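Local coordinates for periplasmic His/Glu/Gln/Arg/opine family-binding protein (Silicibacter pomeroyi, PDB 3I6V) that binds lysine in the cleft between its two lobes, and probably delivers basic or related amino acids to an ABC transporter, at residues V7-E12 / C46-N51; N64-I69 / G183-D188. One frame throughout, in Å; residues are numbered along the deposited sequence.

Contact 1 (V7-E12 / C46-N51); sequences VRMGTE and CEWVKN. With LYS (lysine), chain B.
Strands 7-11 and 46-50 pair in parallel, Val7 facing Cys46 and Thr11 facing Lys50, in the lobe of this type II periplasmic binding fold that holds the protein's N-terminus. Helix 30-42 lies in the connection between them, as in a beta-alpha-beta crossover, and strand 7-11 is the middle one of the sheet, with strand 67-68 along its other edge. Five backbone hydrogen bonds join the pair. Strand 7-11 gives the carbonyls of Val7, Met9 and Thr11 and the N-H groups of Met9 and Thr11; Asn51 N to Thr11 O, at 2.7 Å, is the shortest.

Met9, Cys46 and Trp48 share one face of the sheet with Val7. Met9 CB makes a CH-pi contact over one face of the Trp48 six-membered ring, 3.7 Å from the centroid and 15° off the normal. With CG of Met9 anti to its carbonyl carbon (chi1 -55°), the chain turns aside from the indole, and CG packs 3.8 Å from Cys46 CB. Trp48 NE1, on the five-membered ring, is hydrogen-bonded to Asp36 of helix 30-42.

Arg8 and Glu47 run side by side on the other face, yet it is an aliphatic carbon of Arg8 that meets the carboxylate, CG lying 3.7 Å from Glu47 OE2; the guanidinium is turned to Asp66 and Gly63.

Beyond the strand end the pair reaches the ligand cleft. Asn51 is tied to Ser55 and Asn59 through its amide, and Glu12, its CG anti to the backbone N (chi1 -173°) and the chain extended, stretches away from Asn51 into the pocket. Gln112 holds Glu12 OE2, and the other oxygen, OE1, takes a hydrogen bond of 2.7 Å from NZ of the bound lysine.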
ATOM      1  N   VAL A   7      13.208   6.377 -15.773  1.00 33.36           N
ATOM      2  CA  VAL A   7      12.197   6.773 -14.798  0.50 31.48           C
ATOM      3  C   VAL A   7      12.595   6.256 -13.417  1.00 30.88           C
ATOM      4  O   VAL A   7      12.872   5.071 -13.231  1.00 31.34           O
ATOM      5  CB  VAL A   7      10.768   6.307 -15.189  0.50 31.48           C
ATOM      6  CG1 VAL A   7      10.692   4.802 -15.310  0.50 29.38           C
ATOM      7  CG2 VAL A   7       9.732   6.822 -14.179  0.50 30.46           C
ATOM      8  N   ARG A   8      12.637   7.156 -12.450  1.00 29.11           N
ATOM      9  CA  ARG A   8      12.939   6.770 -11.086  1.00 27.30           C
ATOM     10  C   ARG A   8      11.620   6.357 -10.384  1.00 26.35           C
ATOM     11  O   ARG A   8      10.710   7.187 -10.207  1.00 26.00           O
ATOM     12  CB  ARG A   8      13.658   7.921 -10.399  1.00 27.63           C
ATOM     13  CG  ARG A   8      15.147   8.107 -10.903  1.00 29.53           C
ATOM     14  CD  ARG A   8      15.682   9.447 -10.402  1.00 33.30           C
ATOM     15  NE  ARG A   8      14.715  10.466 -10.836  1.00 39.39           N
ATOM     16  CZ  ARG A   8      14.613  11.702 -10.354  1.00 41.26           C
ATOM     17  NH1 ARG A   8      13.660  12.503 -10.821  1.00 39.95           N
ATOM     18  NH2 ARG A   8      15.453  12.136  -9.413  1.00 41.18           N
ATOM     19  N   MET A   9      11.497   5.066 -10.090  1.00 24.19           N
ATOM     20  CA  MET A   9      10.306   4.499  -9.457  1.00 24.32           C
ATOM     21  C   MET A   9      10.485   4.551  -7.942  1.00 23.73           C
ATOM     22  O   MET A   9      11.383   3.887  -7.407  1.00 23.81           O
ATOM     23  CB  MET A   9      10.075   3.054  -9.944  1.00 23.66           C
ATOM     24  CG  MET A   9       9.999   2.947 -11.491  1.00 25.37           C
ATOM     25  SD  MET A   9       8.415   3.413 -12.277  1.00 17.90           S
ATOM     26  CE  MET A   9       7.449   2.041 -11.809  1.00 22.06           C
ATOM     27  N   GLY A  10       9.669   5.358  -7.262  1.00 22.29           N
ATOM     28  CA  GLY A  10       9.744   5.502  -5.808  1.00 22.34           C
ATOM     29  C   GLY A  10       8.810   4.535  -5.073  1.00 23.38           C
ATOM     30  O   GLY A  10       7.624   4.415  -5.413  1.00 22.20           O
ATOM     31  N   THR A  11       9.340   3.861  -4.047  1.00 22.99           N
ATOM     32  CA  THR A  11       8.569   2.963  -3.222  1.00 23.03           C
ATOM     33  C   THR A  11       9.036   3.053  -1.772  1.00 24.45           C
ATOM     34  O   THR A  11      10.118   3.636  -1.482  1.00 24.38           O
ATOM     35  CB  THR A  11       8.571   1.507  -3.766  1.00 23.86           C
ATOM     36  OG1 THR A  11       7.514   0.766  -3.139  1.00 24.82           O
ATOM     37  CG2 THR A  11       9.927   0.781  -3.552  1.00 22.15           C
ATOM     38  N   GLU A  12       8.210   2.506  -0.868  1.00 23.11           N
ATOM     39  CA  GLU A  12       8.487   2.561   0.555  1.00 24.21           C
ATOM     40  C   GLU A  12       9.555   1.512   0.962  1.00 24.16           C
ATOM     41  O   GLU A  12      10.374   1.786   1.815  1.00 23.70           O
ATOM     42  CB  GLU A  12       7.209   2.308   1.355  1.00 23.50           C
ATOM     43  CG  GLU A  12       7.347   2.514   2.849  1.00 23.24           C
ATOM     44  CD  GLU A  12       6.045   2.228   3.644  1.00 25.05           C
ATOM     45  OE1 GLU A  12       5.052   1.699   3.081  1.00 26.02           O
ATOM     46  OE2 GLU A  12       6.032   2.520   4.853  1.00 25.33           O
ATOM     47  N   CYS A  46      13.946   1.677 -15.998  1.00 37.74           N
ATOM     48  CA  CYS A  46      13.729   2.201 -14.679  1.00 38.14           C
ATOM     49  C   CYS A  46      14.822   1.922 -13.673  1.00 36.93           C
ATOM     50  O   CYS A  46      15.632   1.013 -13.832  1.00 36.46           O
ATOM     51  CB  CYS A  46      12.377   1.770 -14.144  1.00 38.93           C
ATOM     52  SG  CYS A  46      12.228   0.048 -13.761  1.00 43.36           S
ATOM     53  N   GLU A  47      14.810   2.742 -12.638  1.00 35.22           N
ATOM     54  CA  GLU A  47      15.710   2.638 -11.532  1.00 34.61           C
ATOM     55  C   GLU A  47      14.820   2.780 -10.283  1.00 32.84           C
ATOM     56  O   GLU A  47      13.905   3.614 -10.243  1.00 32.53           O
ATOM     57  CB  GLU A  47      16.737   3.759 -11.676  1.00 35.28           C
ATOM     58  CG  GLU A  47      17.238   4.383 -10.408  1.00 40.37           C
ATOM     59  CD  GLU A  47      18.091   5.627 -10.672  1.00 48.28           C
ATOM     60  OE1 GLU A  47      18.567   5.782 -11.819  1.00 49.68           O
ATOM     61  OE2 GLU A  47      18.264   6.460  -9.733  1.00 51.08           O
ATOM     62  N   TRP A  48      15.051   1.945  -9.293  1.00 30.26           N
ATOM     63  CA  TRP A  48      14.218   1.927  -8.094  1.00 29.06           C
ATOM     64  C   TRP A  48      14.784   2.794  -6.991  1.00 28.61           C
ATOM     65  O   TRP A  48      15.997   2.771  -6.742  1.00 27.83           O
ATOM     66  CB  TRP A  48      14.019   0.498  -7.628  1.00 28.61           C
ATOM     67  CG  TRP A  48      13.118  -0.213  -8.531  1.00 27.89           C
ATOM     68  CD1 TRP A  48      13.461  -0.950  -9.639  1.00 28.79           C
ATOM     69  CD2 TRP A  48      11.698  -0.226  -8.457  1.00 27.31           C
ATOM     70  NE1 TRP A  48      12.324  -1.444 -10.247  1.00 29.90           N
ATOM     71  CE2 TRP A  48      11.226  -1.007  -9.545  1.00 28.29           C
ATOM     72  CE3 TRP A  48      10.777   0.345  -7.582  1.00 26.71           C
ATOM     73  CZ2 TRP A  48       9.867  -1.247  -9.763  1.00 26.32           C
ATOM     74  CZ3 TRP A  48       9.423   0.095  -7.792  1.00 27.83           C
ATOM     75  CH2 TRP A  48       8.983  -0.685  -8.881  1.00 26.02           C
ATOM     76  N   VAL A  49      13.915   3.568  -6.339  1.00 26.93           N
ATOM     77  CA  VAL A  49      14.326   4.478  -5.255  1.00 26.07           C
ATOM     78  C   VAL A  49      13.467   4.183  -4.030  1.00 26.55           C
ATOM     79  O   VAL A  49      12.237   4.056  -4.146  1.00 25.92           O
ATOM     80  CB  VAL A  49      14.236   5.985  -5.646  1.00 26.33           C
ATOM     81  CG1 VAL A  49      14.787   6.909  -4.512  1.00 24.63           C
ATOM     82  CG2 VAL A  49      15.017   6.245  -6.942  1.00 27.93           C
ATOM     83  N   LYS A  50      14.117   4.032  -2.870  1.00 25.80           N
ATOM     84  CA  LYS A  50      13.428   3.753  -1.621  1.00 25.93           C
ATOM     85  C   LYS A  50      13.196   5.063  -0.921  1.00 24.98           C
ATOM     86  O   LYS A  50      14.094   5.874  -0.846  1.00 24.32           O
ATOM     87  CB  LYS A  50      14.281   2.823  -0.735  1.00 26.57           C
ATOM     88  CG  LYS A  50      13.740   2.603   0.674  1.00 30.13           C
ATOM     89  CD  LYS A  50      14.758   1.770   1.494  1.00 36.43           C
ATOM     90  CE  LYS A  50      14.550   1.958   3.008  1.00 42.65           C
ATOM     91  NZ  LYS A  50      13.670   0.910   3.556  1.00 43.59           N
ATOM     92  N   ASN A  51      11.992   5.291  -0.403  1.00 24.56           N
ATOM     93  CA  ASN A  51      11.742   6.511   0.349  1.00 24.65           C
ATOM     94  C   ASN A  51      10.774   6.201   1.480  1.00 25.36           C
ATOM     95  O   ASN A  51       9.852   5.422   1.266  1.00 26.15           O
ATOM     96  CB  ASN A  51      11.141   7.607  -0.580  1.00 25.31           C
ATOM     97  CG  ASN A  51      11.219   8.984   0.030  1.00 23.05           C
ATOM     98  OD1 ASN A  51      12.121   9.746  -0.280  1.00 25.73           O
ATOM     99  ND2 ASN A  51      10.306   9.303   0.926  1.00 23.44           N
TER
HETATM  100  N   LYS B   1      -3.626   1.981   0.956  1.00 19.25           N
HETATM  101  CA  LYS B   1      -3.540   2.755   2.238  1.00 19.15           C
HETATM  102  C   LYS B   1      -3.322   4.228   1.970  1.00 19.85           C
HETATM  103  O   LYS B   1      -3.086   4.592   0.809  1.00 20.69           O
HETATM  104  CB  LYS B   1      -2.400   2.204   3.129  1.00 18.75           C
HETATM  105  CG  LYS B   1      -0.988   2.416   2.581  1.00 17.98           C
HETATM  106  CD  LYS B   1       0.061   1.747   3.534  1.00 20.74           C
HETATM  107  CE  LYS B   1       1.548   1.992   3.082  1.00 20.73           C
HETATM  108  NZ  LYS B   1       2.520   1.211   4.004  1.00 20.25           N
HETATM  109  OXT LYS B   1      -3.357   5.069   2.913  1.00 20.47           O

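Contact 2 (N64-I69 / G183-D188); sequences NYDTII and GLRESD. With NA (sodium ion), chain C.
Arg185 turns the edge of its guanidinium to Tyr65 and Asp66. NH1 donates to Tyr65 O at 2.8 Å and NH2 to Asp66 OD1, both acceptors lying close to the guanidinium plane. The Asp66 carboxylate stands almost upright to that plane, 82° away, and is met on the anti side of OD1, so this is a one-oxygen salt bridge and not a two-pronged one. NH2 also makes a weak hydrogen bond, part of a salt bridge, to Asp188 OD2. A bend at chi3 (-70°) brings one face of the guanidinium over a water, which donates to Asp66 O and Asp188 OD2 and accepts from Arg185 N.

Past Asp66, the backbones form a single antiparallel, hydrogen-bonded bridge, with Ile68 N to Gly183 O at 2.7 Å and Gly183 N to Ile68 O at 2.9 Å. It joins the edge strand 67-68 of the parallel sheet to strand 180-184, which pairs with strand 83-89. Thr67 CG2 and Leu184 CD2 lie alongside each other, 4.0 Å apart, and both residues touch helix 189-204, Thr67 at Phe195 and Leu184 at Leu191.

A leucine in place of Arg185 would probably leave Tyr65 O without this donor, Asp188 without its salt-bridge partner and Asp66 leaning on Arg8. Arg185 also opens a type I turn to Asp188, in which Glu186 points the other way and binds sodium through OE2 at 2.4 Å, with Asp79, Ile82 and Asp83.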
ATOM      1  N   ASN A  64      12.783  14.055  -6.323  1.00 28.20           N
ATOM      2  CA  ASN A  64      13.698  12.959  -5.949  1.00 28.08           C
ATOM      3  C   ASN A  64      13.522  11.680  -6.757  1.00 27.19           C
ATOM      4  O   ASN A  64      14.459  10.870  -6.876  1.00 26.67           O
ATOM      5  CB  ASN A  64      13.587  12.599  -4.466  1.00 29.35           C
ATOM      6  CG  ASN A  64      14.038  13.724  -3.539  1.00 32.74           C
ATOM      7  OD1 ASN A  64      14.145  14.880  -3.937  1.00 34.05           O
ATOM      8  ND2 ASN A  64      14.268  13.376  -2.273  1.00 34.81           N
ATOM      9  N   TYR A  65      12.311  11.470  -7.280  1.00 24.64           N
ATOM     10  CA  TYR A  65      12.007  10.342  -8.148  1.00 23.30           C
ATOM     11  C   TYR A  65      10.762  10.762  -8.933  1.00 23.35           C
ATOM     12  O   TYR A  65      10.269  11.889  -8.750  1.00 23.31           O
ATOM     13  CB  TYR A  65      11.761   9.028  -7.359  1.00 23.00           C
ATOM     14  CG  TYR A  65      11.087   9.273  -6.040  1.00 23.07           C
ATOM     15  CD1 TYR A  65      11.846   9.555  -4.900  1.00 23.27           C
ATOM     16  CD2 TYR A  65       9.684   9.278  -5.929  1.00 21.32           C
ATOM     17  CE1 TYR A  65      11.240   9.827  -3.671  1.00 22.08           C
ATOM     18  CE2 TYR A  65       9.055   9.547  -4.678  1.00 20.48           C
ATOM     19  CZ  TYR A  65       9.840   9.821  -3.569  1.00 19.92           C
ATOM     20  OH  TYR A  65       9.292  10.100  -2.342  1.00 20.72           O
ATOM     21  N   ASP A  66      10.256   9.870  -9.780  1.00 22.54           N
ATOM     22  CA  ASP A  66       9.226  10.271 -10.742  1.00 22.53           C
ATOM     23  C   ASP A  66       7.868   9.624 -10.569  1.00 21.67           C
ATOM     24  O   ASP A  66       6.894  10.097 -11.172  1.00 22.86           O
ATOM     25  CB  ASP A  66       9.723  10.038 -12.176  1.00 22.78           C
ATOM     26  CG  ASP A  66      11.074  10.704 -12.423  1.00 23.93           C
ATOM     27  OD1 ASP A  66      11.206  11.922 -12.165  1.00 26.92           O
ATOM     28  OD2 ASP A  66      12.020   9.987 -12.812  1.00 25.37           O
ATOM     29  N   THR A  67       7.795   8.536  -9.819  1.00 19.63           N
ATOM     30  CA  THR A  67       6.514   7.893  -9.556  1.00 20.32           C
ATOM     31  C   THR A  67       6.454   7.410  -8.114  1.00 20.25           C
ATOM     32  O   THR A  67       7.506   7.218  -7.468  1.00 20.37           O
ATOM     33  CB  THR A  67       6.259   6.656 -10.465  1.00 20.62           C
ATOM     34  OG1 THR A  67       7.109   5.574 -10.028  1.00 23.01           O
ATOM     35  CG2 THR A  67       6.535   6.946 -11.934  1.00 19.81           C
ATOM     36  N   ILE A  68       5.240   7.212  -7.607  1.00 19.40           N
ATOM     37  CA  ILE A  68       5.049   6.472  -6.354  1.00 20.42           C
ATOM     38  C   ILE A  68       4.319   5.183  -6.689  1.00 20.82           C
ATOM     39  O   ILE A  68       3.242   5.238  -7.269  1.00 19.96           O
ATOM     40  CB  ILE A  68       4.244   7.288  -5.327  1.00 19.53           C
ATOM     41  CG1 ILE A  68       5.038   8.529  -4.910  1.00 20.47           C
ATOM     42  CG2 ILE A  68       3.891   6.430  -4.090  1.00 20.96           C
ATOM     43  CD1 ILE A  68       4.199   9.508  -4.057  1.00 20.40           C
ATOM     44  N   ILE A  69       4.933   4.034  -6.392  1.00 20.74           N
ATOM     45  CA  ILE A  69       4.266   2.757  -6.556  1.00 21.74           C
ATOM     46  C   ILE A  69       4.519   2.022  -5.227  1.00 22.99           C
ATOM     47  O   ILE A  69       5.587   1.428  -5.014  1.00 23.02           O
ATOM     48  CB  ILE A  69       4.753   2.003  -7.825  1.00 22.42           C
ATOM     49  CG1 ILE A  69       3.985   0.691  -8.037  1.00 22.99           C
ATOM     50  CG2 ILE A  69       6.315   1.820  -7.836  1.00 24.12           C
ATOM     51  CD1 ILE A  69       4.370  -0.031  -9.379  1.00 25.07           C
ATOM     52  N   GLY A 183       1.244   7.137  -8.225  1.00 18.91           N
ATOM     53  CA  GLY A 183       1.196   8.581  -8.087  1.00 19.03           C
ATOM     54  C   GLY A 183       2.308   9.212  -8.914  1.00 19.83           C
ATOM     55  O   GLY A 183       3.406   8.670  -9.009  1.00 19.16           O
ATOM     56  N   LEU A 184       2.014  10.341  -9.548  1.00 19.38           N
ATOM     57  CA  LEU A 184       3.011  11.114 -10.293  1.00 19.50           C
ATOM     58  C   LEU A 184       2.779  12.594 -10.082  1.00 19.46           C
ATOM     59  O   LEU A 184       1.688  12.992  -9.658  1.00 18.96           O
ATOM     60  CB  LEU A 184       2.901  10.857 -11.801  1.00 19.37           C
ATOM     61  CG  LEU A 184       3.233   9.424 -12.240  1.00 20.94           C
ATOM     62  CD1 LEU A 184       1.931   8.632 -12.349  1.00 17.44           C
ATOM     63  CD2 LEU A 184       3.944   9.491 -13.584  1.00 20.74           C
ATOM     64  N   ARG A 185       3.764  13.415 -10.451  1.00 18.59           N
ATOM     65  CA  ARG A 185       3.586  14.861 -10.326  1.00 19.06           C
ATOM     66  C   ARG A 185       2.469  15.289 -11.275  1.00 19.15           C
ATOM     67  O   ARG A 185       2.277  14.673 -12.338  1.00 17.81           O
ATOM     68  CB  ARG A 185       4.864  15.649 -10.674  1.00 19.66           C
ATOM     69  CG  ARG A 185       6.008  15.579  -9.594  1.00 19.46           C
ATOM     70  CD  ARG A 185       7.273  16.358 -10.108  1.00 20.95           C
ATOM     71  NE  ARG A 185       7.919  15.634 -11.228  1.00 20.56           N
ATOM     72  CZ  ARG A 185       8.709  14.566 -11.065  1.00 22.24           C
ATOM     73  NH1 ARG A 185       8.966  14.099  -9.835  1.00 20.64           N
ATOM     74  NH2 ARG A 185       9.233  13.957 -12.125  1.00 20.97           N
ATOM     75  N   GLU A 186       1.754  16.347 -10.902  1.00 19.19           N
ATOM     76  CA  GLU A 186       0.655  16.853 -11.754  1.00 20.30           C
ATOM     77  C   GLU A 186       1.129  17.442 -13.082  1.00 21.00           C
ATOM     78  O   GLU A 186       0.329  17.599 -13.999  1.00 18.59           O
ATOM     79  CB  GLU A 186      -0.191  17.877 -10.982  1.00 20.71           C
ATOM     80  CG  GLU A 186      -0.842  17.201  -9.748  1.00 18.37           C
ATOM     81  CD  GLU A 186      -1.590  18.167  -8.831  1.00 21.08           C
ATOM     82  OE1 GLU A 186      -1.180  19.343  -8.653  1.00 20.72           O
ATOM     83  OE2 GLU A 186      -2.588  17.716  -8.259  1.00 20.39           O
ATOM     84  N   SER A 187       2.427  17.754 -13.181  1.00 21.45           N
ATOM     85  CA  SER A 187       2.986  18.283 -14.419  1.00 22.44           C
ATOM     86  C   SER A 187       3.526  17.126 -15.282  1.00 22.90           C
ATOM     87  O   SER A 187       4.157  17.336 -16.341  1.00 22.56           O
ATOM     88  CB  SER A 187       4.096  19.287 -14.091  1.00 23.46           C
ATOM     89  OG  SER A 187       5.042  18.640 -13.239  1.00 25.19           O
ATOM     90  N   ASP A 188       3.232  15.893 -14.886  1.00 22.62           N
ATOM     91  CA  ASP A 188       3.755  14.753 -15.647  1.00 24.76           C
ATOM     92  C   ASP A 188       2.697  13.933 -16.386  1.00 23.73           C
ATOM     93  O   ASP A 188       2.748  12.684 -16.375  1.00 22.80           O
ATOM     94  CB  ASP A 188       4.614  13.843 -14.744  1.00 25.05           C
ATOM     95  CG  ASP A 188       6.101  14.018 -15.004  1.00 31.24           C
ATOM     96  OD1 ASP A 188       6.479  14.154 -16.191  1.00 34.72           O
ATOM     97  OD2 ASP A 188       6.885  14.021 -14.026  1.00 36.61           O
TER
HETATM   98 NA    NA C 279      -4.205  16.006  -8.686  1.00 17.71          NA
HETATM   99  O   HOH W   1       6.134  12.528 -11.737  1.00 19.59           O

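In the fold
Both contacts belong to one lobe, their centres about 10 Å apart, and segments 7-12 and 64-69 are neighbours in its parallel sheet. Contact 1 is the larger and only partly buried, a regular strand pair whose far end supplies a ligand-binding carboxylate. Contact 2 is smaller and more buried where it touches, and relies on one backbone bridge, an ion network and a water, although its turn runs out to the sodium site. Asp66 ties them together: its OD1 receives Arg8 NH1 from contact 1 as well as the arginine of contact 2. At the cleft end, Thr11 OG1 probably hydrogen-bonds Ile69 O at 2.8 Å.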